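Translation initiation factor eif-2b-like protein (Chaetomium thermophilum, PDB 4ZEO) is the delta subunit of eIF2B, the heterodecameric GDP-GTP exchange factor acting on eIF2, and probably works in translation initiation as part of its regulatory subcomplex. Local coordinates at residues Lys234-Val237 with Asn238-Asp241; Thr244-Asp247 with Glu248-Gly252; Ala273-Ala276 with Ala277-Ile280; Leu300-Arg303 with Lys304-Lys307. All blocks are in the same frame, centred on the assembly; numbering follows the deposited sequence.

Interaction 1 (Lys234-Val237 with Asn238-Asp241)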
ATOM      1  N   LYS A 234      -7.381 -10.362  14.985  1.00 38.77           N
ATOM      2  CA  LYS A 234      -7.727 -10.554  16.383  1.00 38.32           C
ATOM      3  C   LYS A 234      -9.233 -10.746  16.530  1.00 41.86           C
ATOM      4  O   LYS A 234      -9.674 -11.551  17.348  1.00 46.57           O
ATOM      5  CB  LYS A 234      -7.246  -9.394  17.227  1.00 38.23           C
ATOM      6  CG  LYS A 234      -5.801  -9.514  17.655  1.00 35.71           C
ATOM      7  CD  LYS A 234      -5.336  -8.225  18.279  1.00 35.81           C
ATOM      8  CE  LYS A 234      -3.875  -8.296  18.682  1.00 35.56           C
ATOM      9  NZ  LYS A 234      -3.557  -7.221  19.642  1.00 35.75           N
ATOM     10  N   ALA A 235     -10.033 -10.024  15.745  1.00 42.06           N
ATOM     11  CA  ALA A 235     -11.487 -10.262  15.770  1.00 44.66           C
ATOM     12  C   ALA A 235     -11.806 -11.704  15.341  1.00 46.97           C
ATOM     13  O   ALA A 235     -12.653 -12.351  15.953  1.00 48.83           O
ATOM     14  CB  ALA A 235     -12.235  -9.259  14.903  1.00 38.31           C
ATOM     15  N   LYS A 236     -11.102 -12.211  14.324  1.00 45.05           N
ATOM     16  CA  LYS A 236     -11.280 -13.585  13.864  1.00 48.23           C
ATOM     17  C   LYS A 236     -10.973 -14.591  14.961  1.00 50.47           C
ATOM     18  O   LYS A 236     -11.731 -15.535  15.172  1.00 55.22           O
ATOM     19  CB  LYS A 236     -10.396 -13.864  12.652  1.00 50.01           C
ATOM     20  CG  LYS A 236     -11.091 -13.668  11.324  1.00 55.15           C
ATOM     21  CD  LYS A 236     -12.249 -14.667  11.103  1.00 60.50           C
ATOM     22  CE  LYS A 236     -11.780 -16.111  11.122  1.00 62.23           C
ATOM     23  NZ  LYS A 236     -12.938 -17.053  10.984  1.00 68.01           N
ATOM     24  N   VAL A 237      -9.884 -14.371  15.689  1.00 48.38           N
ATOM     25  CA  VAL A 237      -9.546 -15.244  16.801  1.00 50.10           C
ATOM     26  C   VAL A 237     -10.646 -15.220  17.863  1.00 54.36           C
ATOM     27  O   VAL A 237     -11.005 -16.256  18.426  1.00 58.05           O
ATOM     28  CB  VAL A 237      -8.204 -14.842  17.448  1.00 45.44           C
ATOM     29  CG1 VAL A 237      -7.962 -15.638  18.728  1.00 45.83           C
ATOM     30  CG2 VAL A 237      -7.059 -14.993  16.440  1.00 40.76           C
ATOM     31  N   ASN A 238     -11.191 -14.037  18.116  1.00 53.71           N
ATOM     32  CA  ASN A 238     -12.244 -13.898  19.107  1.00 57.92           C
ATOM     33  C   ASN A 238     -13.552 -14.617  18.747  1.00 59.55           C
ATOM     34  O   ASN A 238     -14.408 -14.773  19.605  1.00 63.68           O
ATOM     35  CB  ASN A 238     -12.503 -12.421  19.395  1.00 61.23           C
ATOM     36  CG  ASN A 238     -11.592 -11.869  20.494  1.00 62.82           C
ATOM     37  OD1 ASN A 238     -12.028 -11.675  21.630  1.00 66.38           O
ATOM     38  ND2 ASN A 238     -10.339 -11.584  20.150  1.00 57.33           N
ATOM     39  N   LYS A 239     -13.770 -14.959  17.475  1.00 58.74           N
ATOM     40  CA  LYS A 239     -14.991 -15.698  17.086  1.00 60.12           C
ATOM     41  C   LYS A 239     -14.942 -17.153  17.564  1.00 63.72           C
ATOM     42  O   LYS A 239     -15.974 -17.805  17.710  1.00 68.49           O
ATOM     43  CB  LYS A 239     -15.241 -15.608  15.565  1.00 56.80           C
ATOM     44  CG  LYS A 239     -15.835 -14.233  15.133  1.00 64.62           C
ATOM     45  CD  LYS A 239     -15.638 -13.857  13.654  1.00 65.25           C
ATOM     46  CE  LYS A 239     -14.621 -12.682  13.526  1.00 74.62           C
ATOM     47  NZ  LYS A 239     -14.493 -11.863  12.267  1.00 70.61           N
ATOM     48  N   PHE A 240     -13.736 -17.638  17.824  1.00 62.37           N
ATOM     49  CA  PHE A 240     -13.500 -18.958  18.398  1.00 67.15           C
ATOM     50  C   PHE A 240     -13.814 -19.036  19.898  1.00 70.83           C
ATOM     51  O   PHE A 240     -13.821 -18.016  20.597  1.00 69.71           O
ATOM     52  CB  PHE A 240     -12.050 -19.343  18.144  1.00 64.28           C
ATOM     53  CG  PHE A 240     -11.716 -19.461  16.695  1.00 61.53           C
ATOM     54  CD1 PHE A 240     -12.601 -20.048  15.825  1.00 63.70           C
ATOM     55  CD2 PHE A 240     -10.552 -18.917  16.192  1.00 56.80           C
ATOM     56  CE1 PHE A 240     -12.305 -20.150  14.491  1.00 63.54           C
ATOM     57  CE2 PHE A 240     -10.255 -19.016  14.849  1.00 55.21           C
ATOM     58  CZ  PHE A 240     -11.137 -19.624  14.001  1.00 58.84           C
ATOM     59  N   ASP A 241     -14.116 -20.243  20.372  1.00 76.99           N
ATOM     60  CA  ASP A 241     -14.384 -20.486  21.793  1.00 82.62           C
ATOM     61  C   ASP A 241     -13.438 -21.555  22.349  1.00 83.42           C
ATOM     62  O   ASP A 241     -12.694 -22.190  21.592  1.00 80.17           O
ATOM     63  CB  ASP A 241     -15.858 -20.861  22.030  1.00 90.93           C
ATOM     64  CG  ASP A 241     -16.284 -22.120  21.292  1.00100.28           C
ATOM     65  OD1 ASP A 241     -17.359 -22.103  20.655  1.00103.02           O
ATOM     66  OD2 ASP A 241     -15.564 -23.131  21.352  1.00106.30           O
TER
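K234 O accepts two bonds from N238. The first is the usual backbone bond, N238 N to K234 O at 3.0 Å; the second comes from the side chain, whose N238 ND2 lies 2.9 Å from K234 O and reaches it from the other face of the carbonyl plane. The amide bond is fairly straight, 162° at the hydrogen, and K234 O lies near the amide's own plane. Asparagine suits the position because its short side chain can fold back on the helix. At the next two residues the partners shift: K239 N bonds to K236 O at 3.1 Å and only weakly to A235 O, and F240 N bonds to V237 O at 3.1 Å. This change from i+4 to i+3 partners tightens the last turn of helix 224-239, where the chain leaves the helix and heads for helix 246-277.

Packing is carried by K239 and F240. The K239 chain turns back so that K239 NZ lies 3.8 Å from K236 CD, while the two ammonium groups stay 5.6 Å apart, NZ to NZ. F240 CG stands beside its own backbone N (chi1 -63°), which brings K236 O over one face of the ring, 3.7 Å from F240 CD2. Beyond the turn, the ring also meets A249 and L253; a serine in place of F240 would probably open a gap between this helix end and helix 246-277.

Interaction 2 (Thr244-Asp247 with Glu248-Gly252); sequences TPED and EAKEG
P245 and A249 are joined by the first of three i to i+4 backbone bonds, A249 N to P245 O at 3.0 Å. K250 N follows to E246 O at 2.8 Å and E251 N to D247 O at 3.0 Å, so helix 246-277 is regular from its first turn. P245 occupies the N-cap position. Its lack of an N-H costs nothing there, since no helical carbonyl precedes it to be bonded, and its ring stiffens the approach.

Nonpolar contacts knit the same turn together. P245 CG lies 3.7 Å from E248 CB, the ring and the glutamate chain crossing at a slant. The T244 methyl meets A249, T244 CG2 to A249 CB being 4.0 Å; this follows from a chi1 of -53°, which sets the methyl opposite the threonine's own N and leaves OG1 to bond D241 N, across the bend that precedes the helix. A249 suits its place because a small methyl fits this buried side of the helix.

E246 and K250 run side by side in the same direction, with E246 CG 4.0 Å from K250 CG. Their opposite charges probably attract, but E246 OE2 to K250 NZ, 4.4 Å, is beyond a salt bridge. Each has a firmer partner: E246 OE1 bonds T194, and K250 NZ bonds the carbonyls of E190 and Y192.

E246, D247 and E248 thus place three acids in succession at the helix's N-terminal end, where their negative charge is likely to be favoured by the helix dipole and the amide groups of the first turn.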
ATOM      1  N   THR A 244     -13.774 -24.819  20.692  1.00 83.02           N
ATOM      2  CA  THR A 244     -13.266 -24.963  19.327  1.00 80.11           C
ATOM      3  C   THR A 244     -12.020 -25.838  19.298  1.00 81.20           C
ATOM      4  O   THR A 244     -11.122 -25.642  20.106  1.00 78.97           O
ATOM      5  CB  THR A 244     -12.904 -23.604  18.683  1.00 73.21           C
ATOM      6  OG1 THR A 244     -14.017 -22.706  18.763  1.00 72.39           O
ATOM      7  CG2 THR A 244     -12.528 -23.801  17.221  1.00 71.35           C
ATOM      8  N   PRO A 245     -11.986 -26.839  18.400  1.00 83.97           N
ATOM      9  CA  PRO A 245     -10.779 -27.656  18.234  1.00 85.68           C
ATOM     10  C   PRO A 245      -9.670 -26.899  17.498  1.00 82.39           C
ATOM     11  O   PRO A 245      -9.958 -26.104  16.605  1.00 79.67           O
ATOM     12  CB  PRO A 245     -11.282 -28.850  17.430  1.00 90.24           C
ATOM     13  CG  PRO A 245     -12.461 -28.329  16.694  1.00 90.29           C
ATOM     14  CD  PRO A 245     -13.125 -27.385  17.646  1.00 88.23           C
ATOM     15  N   GLU A 246      -8.422 -27.172  17.871  1.00 84.48           N
ATOM     16  CA  GLU A 246      -7.276 -26.410  17.400  1.00 82.13           C
ATOM     17  C   GLU A 246      -6.999 -26.535  15.904  1.00 80.79           C
ATOM     18  O   GLU A 246      -6.869 -25.532  15.212  1.00 76.47           O
ATOM     19  CB  GLU A 246      -6.029 -26.836  18.180  1.00 85.23           C
ATOM     20  CG  GLU A 246      -4.724 -26.442  17.522  1.00 84.69           C
ATOM     21  CD  GLU A 246      -3.511 -27.066  18.193  1.00 88.18           C
ATOM     22  OE1 GLU A 246      -3.248 -26.751  19.369  1.00 87.29           O
ATOM     23  OE2 GLU A 246      -2.819 -27.875  17.540  1.00 94.58           O
ATOM     24  N   ASP A 247      -6.921 -27.761  15.404  1.00 84.54           N
ATOM     25  CA  ASP A 247      -6.744 -27.998  13.972  1.00 84.38           C
ATOM     26  C   ASP A 247      -7.789 -27.221  13.138  1.00 82.52           C
ATOM     27  O   ASP A 247      -7.455 -26.656  12.092  1.00 78.80           O
ATOM     28  CB  ASP A 247      -6.720 -29.508  13.671  1.00 89.68           C
ATOM     29  CG  ASP A 247      -8.020 -30.209  14.003  1.00 94.97           C
ATOM     30  OD1 ASP A 247      -9.021 -29.520  14.262  1.00 93.68           O
ATOM     31  OD2 ASP A 247      -8.021 -31.462  13.998  1.00100.98           O
ATOM     32  N   GLU A 248      -9.041 -27.200  13.599  1.00 85.18           N
ATOM     33  CA  GLU A 248     -10.115 -26.506  12.889  1.00 85.40           C
ATOM     34  C   GLU A 248      -9.990 -24.992  12.992  1.00 81.57           C
ATOM     35  O   GLU A 248     -10.301 -24.283  12.040  1.00 82.05           O
ATOM     36  CB  GLU A 248     -11.488 -26.927  13.449  1.00 91.08           C
ATOM     37  CG  GLU A 248     -12.640 -25.966  13.095  1.00 91.83           C
ATOM     38  CD  GLU A 248     -13.995 -26.372  13.684  1.00 98.20           C
ATOM     39  OE1 GLU A 248     -14.223 -27.578  13.949  1.00104.25           O
ATOM     40  OE2 GLU A 248     -14.848 -25.478  13.863  1.00 97.25           O
ATOM     41  N   ALA A 249      -9.520 -24.501  14.137  1.00 78.07           N
ATOM     42  CA  ALA A 249      -9.253 -23.072  14.306  1.00 72.95           C
ATOM     43  C   ALA A 249      -8.082 -22.619  13.453  1.00 68.17           C
ATOM     44  O   ALA A 249      -8.137 -21.572  12.794  1.00 64.79           O
ATOM     45  CB  ALA A 249      -8.999 -22.729  15.771  1.00 72.69           C
ATOM     46  N   LYS A 250      -7.015 -23.413  13.465  1.00 68.69           N
ATOM     47  CA  LYS A 250      -5.825 -23.057  12.706  1.00 67.02           C
ATOM     48  C   LYS A 250      -6.150 -23.003  11.218  1.00 70.14           C
ATOM     49  O   LYS A 250      -5.774 -22.058  10.527  1.00 67.55           O
ATOM     50  CB  LYS A 250      -4.682 -24.044  12.975  1.00 68.10           C
ATOM     51  CG  LYS A 250      -4.212 -23.985  14.415  1.00 68.23           C
ATOM     52  CD  LYS A 250      -2.777 -24.421  14.638  1.00 68.79           C
ATOM     53  CE  LYS A 250      -2.370 -25.604  13.852  1.00 73.33           C
ATOM     54  NZ  LYS A 250      -0.920 -25.822  14.087  1.00 74.48           N
ATOM     55  N   GLU A 251      -6.897 -23.992  10.737  1.00 76.80           N
ATOM     56  CA  GLU A 251      -7.223 -24.054   9.322  1.00 80.38           C
ATOM     57  C   GLU A 251      -8.085 -22.846   8.913  1.00 75.75           C
ATOM     58  O   GLU A 251      -7.941 -22.315   7.814  1.00 73.05           O
ATOM     59  CB  GLU A 251      -7.903 -25.374   8.988  1.00 90.63           C
ATOM     60  CG  GLU A 251      -7.794 -25.712   7.515  1.00 97.64           C
ATOM     61  CD  GLU A 251      -6.334 -25.813   7.053  1.00100.56           C
ATOM     62  OE1 GLU A 251      -5.500 -26.360   7.810  1.00101.45           O
ATOM     63  OE2 GLU A 251      -6.018 -25.333   5.939  1.00102.77           O
ATOM     64  N   GLY A 252      -9.001 -22.445   9.788  1.00 74.18           N
ATOM     65  CA  GLY A 252      -9.823 -21.263   9.576  1.00 71.37           C
ATOM     66  C   GLY A 252      -9.018 -19.968   9.489  1.00 66.01           C
ATOM     67  O   GLY A 252      -9.316 -19.082   8.684  1.00 65.56           O
TER

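Interaction 3 (Ala273-Ala276 with Ala277-Ile280)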
ATOM      1  N   ALA A 273      -5.746  -1.053 -10.903  1.00 35.67           N
ATOM      2  CA  ALA A 273      -5.021  -0.721 -12.135  1.00 36.51           C
ATOM      3  C   ALA A 273      -5.976  -0.764 -13.322  1.00 40.57           C
ATOM      4  O   ALA A 273      -5.955   0.119 -14.176  1.00 45.92           O
ATOM      5  CB  ALA A 273      -3.848  -1.662 -12.348  1.00 34.30           C
ATOM      6  N   ARG A 274      -6.835  -1.775 -13.356  1.00 38.22           N
ATOM      7  CA  ARG A 274      -7.779  -1.904 -14.455  1.00 38.75           C
ATOM      8  C   ARG A 274      -8.804  -0.775 -14.429  1.00 37.52           C
ATOM      9  O   ARG A 274      -9.086  -0.150 -15.438  1.00 36.70           O
ATOM     10  CB  ARG A 274      -8.489  -3.253 -14.416  1.00 37.50           C
ATOM     11  CG  ARG A 274      -9.602  -3.330 -15.414  1.00 40.22           C
ATOM     12  CD  ARG A 274      -9.929  -4.760 -15.779  1.00 43.66           C
ATOM     13  NE  ARG A 274     -10.953  -4.806 -16.812  1.00 46.97           N
ATOM     14  CZ  ARG A 274     -11.416  -5.918 -17.376  1.00 49.70           C
ATOM     15  NH1 ARG A 274     -10.948  -7.104 -17.018  1.00 51.05           N
ATOM     16  NH2 ARG A 274     -12.353  -5.842 -18.303  1.00 51.47           N
ATOM     17  N   ASN A 275      -9.370  -0.516 -13.267  1.00 38.74           N
ATOM     18  CA  ASN A 275     -10.391   0.511 -13.189  1.00 39.35           C
ATOM     19  C   ASN A 275      -9.796   1.916 -13.371  1.00 40.06           C
ATOM     20  O   ASN A 275     -10.422   2.770 -13.990  1.00 43.02           O
ATOM     21  CB  ASN A 275     -11.169   0.357 -11.876  1.00 37.94           C
ATOM     22  CG  ASN A 275     -12.068  -0.870 -11.892  1.00 38.92           C
ATOM     23  OD1 ASN A 275     -12.093  -1.607 -12.880  1.00 40.74           O
ATOM     24  ND2 ASN A 275     -12.780  -1.116 -10.796  1.00 38.58           N
ATOM     25  N   ALA A 276      -8.578   2.147 -12.888  1.00 39.08           N
ATOM     26  CA  ALA A 276      -7.921   3.444 -13.110  1.00 40.98           C
ATOM     27  C   ALA A 276      -7.546   3.661 -14.589  1.00 43.62           C
ATOM     28  O   ALA A 276      -7.638   4.782 -15.101  1.00 45.72           O
ATOM     29  CB  ALA A 276      -6.683   3.579 -12.227  1.00 41.91           C
ATOM     30  N   ALA A 277      -7.143   2.584 -15.264  1.00 43.99           N
ATOM     31  CA  ALA A 277      -6.801   2.616 -16.683  1.00 46.19           C
ATOM     32  C   ALA A 277      -7.997   3.003 -17.564  1.00 49.23           C
ATOM     33  O   ALA A 277      -7.835   3.470 -18.703  1.00 50.15           O
ATOM     34  CB  ALA A 277      -6.243   1.256 -17.116  1.00 47.91           C
ATOM     35  N   GLN A 278      -9.198   2.752 -17.056  1.00 51.70           N
ATOM     36  CA  GLN A 278     -10.431   3.163 -17.731  1.00 55.74           C
ATOM     37  C   GLN A 278     -10.484   4.682 -17.870  1.00 55.10           C
ATOM     38  O   GLN A 278     -11.063   5.212 -18.814  1.00 57.59           O
ATOM     39  CB  GLN A 278     -11.654   2.655 -16.971  1.00 57.66           C
ATOM     40  CG  GLN A 278     -11.998   1.223 -17.278  1.00 61.27           C
ATOM     41  CD  GLN A 278     -13.149   0.728 -16.432  1.00 63.83           C
ATOM     42  OE1 GLN A 278     -13.574   1.400 -15.490  1.00 65.97           O
ATOM     43  NE2 GLN A 278     -13.622  -0.474 -16.725  1.00 64.55           N
ATOM     44  N   SER A 279      -9.920   5.370 -16.887  1.00 53.06           N
ATOM     45  CA  SER A 279      -9.848   6.819 -16.894  1.00 56.10           C
ATOM     46  C   SER A 279      -8.907   7.355 -17.967  1.00 61.93           C
ATOM     47  O   SER A 279      -9.027   8.504 -18.372  1.00 72.12           O
ATOM     48  CB  SER A 279      -9.418   7.339 -15.531  1.00 52.05           C
ATOM     49  OG  SER A 279     -10.550   7.561 -14.720  1.00 51.19           O
ATOM     50  N   ILE A 280      -7.920   6.556 -18.357  1.00 57.17           N
ATOM     51  CA  ILE A 280      -6.971   6.973 -19.374  1.00 54.32           C
ATOM     52  C   ILE A 280      -7.515   6.770 -20.777  1.00 57.60           C
ATOM     53  O   ILE A 280      -8.067   5.732 -21.087  1.00 59.78           O
ATOM     54  CB  ILE A 280      -5.638   6.258 -19.184  1.00 50.53           C
ATOM     55  CG1 ILE A 280      -5.090   6.622 -17.802  1.00 45.69           C
ATOM     56  CG2 ILE A 280      -4.650   6.647 -20.284  1.00 52.28           C
ATOM     57  CD1 ILE A 280      -3.851   5.919 -17.436  1.00 45.66           C
TER
HETATM   58  O   HOH W   1     -12.280  -2.577 -18.856  1.00 54.22           O
HETATM   59  O   HOH W   2     -11.256   5.209 -13.521  1.00 45.70           O
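N275 O is gripped from two quarters: a water donates to it at 2.6 Å, and Q278 N makes a weak bond to it at 3.3 Å. The same water lies 2.7 Å from S279 OG, so it bridges the backbone of the last helical turn to a side chain just past it. Serine is apt here, its hydroxyl being able to serve as either donor or acceptor.

The direct backbone bonds record the helix running out. A277 N to A273 O, 2.9 Å, is a full i+4 bond; Q278 N divides itself weakly between R274 O and N275 O; S279 N then turns to A276 O at 3.0 Å, an i+3 bond whose donor stands above the carbonyl plane, and I280 N continues likewise to A277 O. The long helix 246-277 thus ends in a succession of tight turns that lead toward strand 285-289 of the six-stranded parallel sheet, whose 3-2-1-4-5-6 order is that of a Rossmann-like domain.

On the outer side a second water accepts from Q278 NE2 at 3.3 Å and, more weakly, from R274 NE at 3.3 Å, lying in the plane of the guanidinium at its edge. Q278 reaches it because CG stands beside the backbone N (chi1 -82°) and the chain beyond is extended. The arginine's firmer partner is the hydroxyl of Y270, on R274 NH1, and N275 ND2 bonds E442.

On the inner side small residues allow close packing: A273, A276 and A277 lie against K297, T298 and R301 of helix 293-304, while the branched I280 reaches L299, F309 and F356.

Interaction 4 (Leu300-Arg303 with Lys304-Lys307); sequences LRAR and KEGK
R301 and E305, one turn apart, form a salt bridge: R301 NE donates to E305 OE2 at 3.2 Å. The guanidinium meets the oxygen from above the carboxylate plane, the two flat groups being turned 76° from each other. A bend at chi2 (78°) swings the arginine back to this partner. Water closes a second path, accepting from R301 NH2 at 2.9 Å and donating to E305 OE2 at 3.0 Å. The other carboxylate oxygen, E305 OE1, is 3.5 Å from K307 NZ, completing a three-residue network.

The backbone behind these groups is a Schellman motif. K307 N bonds A302 O at 3.1 Å and G306 N bonds R303 O at 2.8 Å, while G306 adopts a positive phi (97°) that calls for glycine. This reversal ends helix 293-304 and brings K307 back beside A302; R303 NH1 secures the exit by donating to K307 O at 2.9 Å.

An alanine at E305 removes the carboxylate that R301 and K307 share, which would probably leave the guanidinium without its charged mate and freer to turn. K307 NZ also bonds the carbonyls of A277 and I280, so one ammonium group unites two helix ends, and the nearby carboxylate is likely to favour its positive charge.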
ATOM      1  N   LEU A 300       0.868   0.745 -17.320  1.00 40.77           N
ATOM      2  CA  LEU A 300       1.165  -0.442 -18.132  1.00 43.42           C
ATOM      3  C   LEU A 300      -0.131  -1.071 -18.658  1.00 42.49           C
ATOM      4  O   LEU A 300      -0.187  -1.529 -19.791  1.00 45.92           O
ATOM      5  CB  LEU A 300       2.001  -1.463 -17.338  1.00 43.38           C
ATOM      6  CG  LEU A 300       3.424  -0.959 -17.015  1.00 43.32           C
ATOM      7  CD1 LEU A 300       4.229  -1.933 -16.141  1.00 43.37           C
ATOM      8  CD2 LEU A 300       4.201  -0.586 -18.275  1.00 43.09           C
ATOM      9  N   ARG A 301      -1.180  -1.049 -17.852  1.00 40.04           N
ATOM     10  CA  ARG A 301      -2.461  -1.606 -18.277  1.00 42.18           C
ATOM     11  C   ARG A 301      -3.066  -0.829 -19.460  1.00 43.91           C
ATOM     12  O   ARG A 301      -3.498  -1.431 -20.453  1.00 46.45           O
ATOM     13  CB  ARG A 301      -3.434  -1.631 -17.086  1.00 41.28           C
ATOM     14  CG  ARG A 301      -4.838  -2.085 -17.413  1.00 41.65           C
ATOM     15  CD  ARG A 301      -4.924  -3.571 -17.558  1.00 44.29           C
ATOM     16  NE  ARG A 301      -6.268  -3.931 -17.981  1.00 47.50           N
ATOM     17  CZ  ARG A 301      -6.738  -5.175 -18.088  1.00 48.79           C
ATOM     18  NH1 ARG A 301      -5.982  -6.230 -17.800  1.00 48.27           N
ATOM     19  NH2 ARG A 301      -7.986  -5.352 -18.487  1.00 49.82           N
ATOM     20  N   ALA A 302      -3.056   0.503 -19.375  1.00 42.63           N
ATOM     21  CA  ALA A 302      -3.629   1.340 -20.428  1.00 44.33           C
ATOM     22  C   ALA A 302      -2.904   1.123 -21.734  1.00 49.22           C
ATOM     23  O   ALA A 302      -3.530   1.014 -22.800  1.00 53.17           O
ATOM     24  CB  ALA A 302      -3.578   2.803 -20.037  1.00 42.85           C
ATOM     25  N   ARG A 303      -1.584   1.004 -21.642  1.00 49.94           N
ATOM     26  CA  ARG A 303      -0.765   0.740 -22.820  1.00 54.71           C
ATOM     27  C   ARG A 303      -1.084  -0.632 -23.417  1.00 57.31           C
ATOM     28  O   ARG A 303      -1.208  -0.765 -24.631  1.00 59.28           O
ATOM     29  CB  ARG A 303       0.721   0.821 -22.474  1.00 56.97           C
ATOM     30  CG  ARG A 303       1.640   0.652 -23.673  1.00 61.56           C
ATOM     31  CD  ARG A 303       1.492   1.841 -24.601  1.00 64.54           C
ATOM     32  NE  ARG A 303       2.139   1.618 -25.883  1.00 71.13           N
ATOM     33  CZ  ARG A 303       1.528   1.782 -27.049  1.00 75.84           C
ATOM     34  NH1 ARG A 303       0.254   2.161 -27.073  1.00 77.74           N
ATOM     35  NH2 ARG A 303       2.185   1.564 -28.183  1.00 78.27           N
ATOM     36  N   LYS A 304      -1.229  -1.646 -22.568  1.00 57.43           N
ATOM     37  CA  LYS A 304      -1.570  -2.976 -23.062  1.00 61.97           C
ATOM     38  C   LYS A 304      -2.954  -2.969 -23.706  1.00 60.58           C
ATOM     39  O   LYS A 304      -3.208  -3.734 -24.627  1.00 61.47           O
ATOM     40  CB  LYS A 304      -1.506  -4.024 -21.938  1.00 64.70           C
ATOM     41  CG  LYS A 304      -0.268  -4.922 -22.022  1.00 70.46           C
ATOM     42  CD  LYS A 304      -0.116  -5.803 -20.798  1.00 74.26           C
ATOM     43  CE  LYS A 304       0.412  -4.975 -19.620  1.00 77.12           C
ATOM     44  NZ  LYS A 304       0.598  -5.730 -18.344  1.00 77.01           N
ATOM     45  N   GLU A 305      -3.836  -2.093 -23.234  1.00 58.75           N
ATOM     46  CA  GLU A 305      -5.155  -1.925 -23.836  1.00 59.63           C
ATOM     47  C   GLU A 305      -5.079  -1.233 -25.200  1.00 62.66           C
ATOM     48  O   GLU A 305      -6.085  -1.101 -25.899  1.00 66.83           O
ATOM     49  CB  GLU A 305      -6.063  -1.145 -22.891  1.00 57.48           C
ATOM     50  CG  GLU A 305      -6.438  -1.929 -21.669  1.00 54.82           C
ATOM     51  CD  GLU A 305      -7.098  -1.087 -20.610  1.00 53.08           C
ATOM     52  OE1 GLU A 305      -7.001   0.156 -20.713  1.00 53.52           O
ATOM     53  OE2 GLU A 305      -7.689  -1.668 -19.660  1.00 51.09           O
ATOM     54  N   GLY A 306      -3.892  -0.782 -25.580  1.00 60.95           N
ATOM     55  CA  GLY A 306      -3.696  -0.202 -26.899  1.00 62.92           C
ATOM     56  C   GLY A 306      -3.753   1.315 -26.918  1.00 62.28           C
ATOM     57  O   GLY A 306      -3.668   1.929 -27.972  1.00 65.59           O
ATOM     58  N   LYS A 307      -3.890   1.923 -25.747  1.00 58.87           N
ATOM     59  CA  LYS A 307      -4.004   3.372 -25.648  1.00 58.30           C
ATOM     60  C   LYS A 307      -2.672   4.069 -25.865  1.00 59.46           C
ATOM     61  O   LYS A 307      -1.623   3.589 -25.455  1.00 59.25           O
ATOM     62  CB  LYS A 307      -4.596   3.746 -24.290  1.00 54.01           C
ATOM     63  CG  LYS A 307      -5.934   3.060 -24.064  1.00 53.35           C
ATOM     64  CD  LYS A 307      -6.559   3.479 -22.792  1.00 50.99           C
ATOM     65  CE  LYS A 307      -7.755   2.631 -22.459  1.00 50.24           C
ATOM     66  NZ  LYS A 307      -8.520   3.239 -21.337  1.00 48.22           N
TER
HETATM   67  O   HOH W   3      -9.766  -3.760 -20.173  1.00 53.33           O

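In the fold
From the N terminus, interaction 1 ends helix 224-239 and interaction 2 starts helix 246-277 after a short connection; the two touch through F240 and A249, so they close that bend in the helical part of the chain. Interaction 3 lies at the far end of the same long helix, its centre about 41 Å from that of interaction 2. Interaction 4 ends helix 293-304, after strand 285-289, and its K307 meets the chain of interaction 3 again, about 9 Å away between centres. All four are local and follow in series; none nests or crosses. Helix 246-277 thus links the helical region to the Rossmann-like domain.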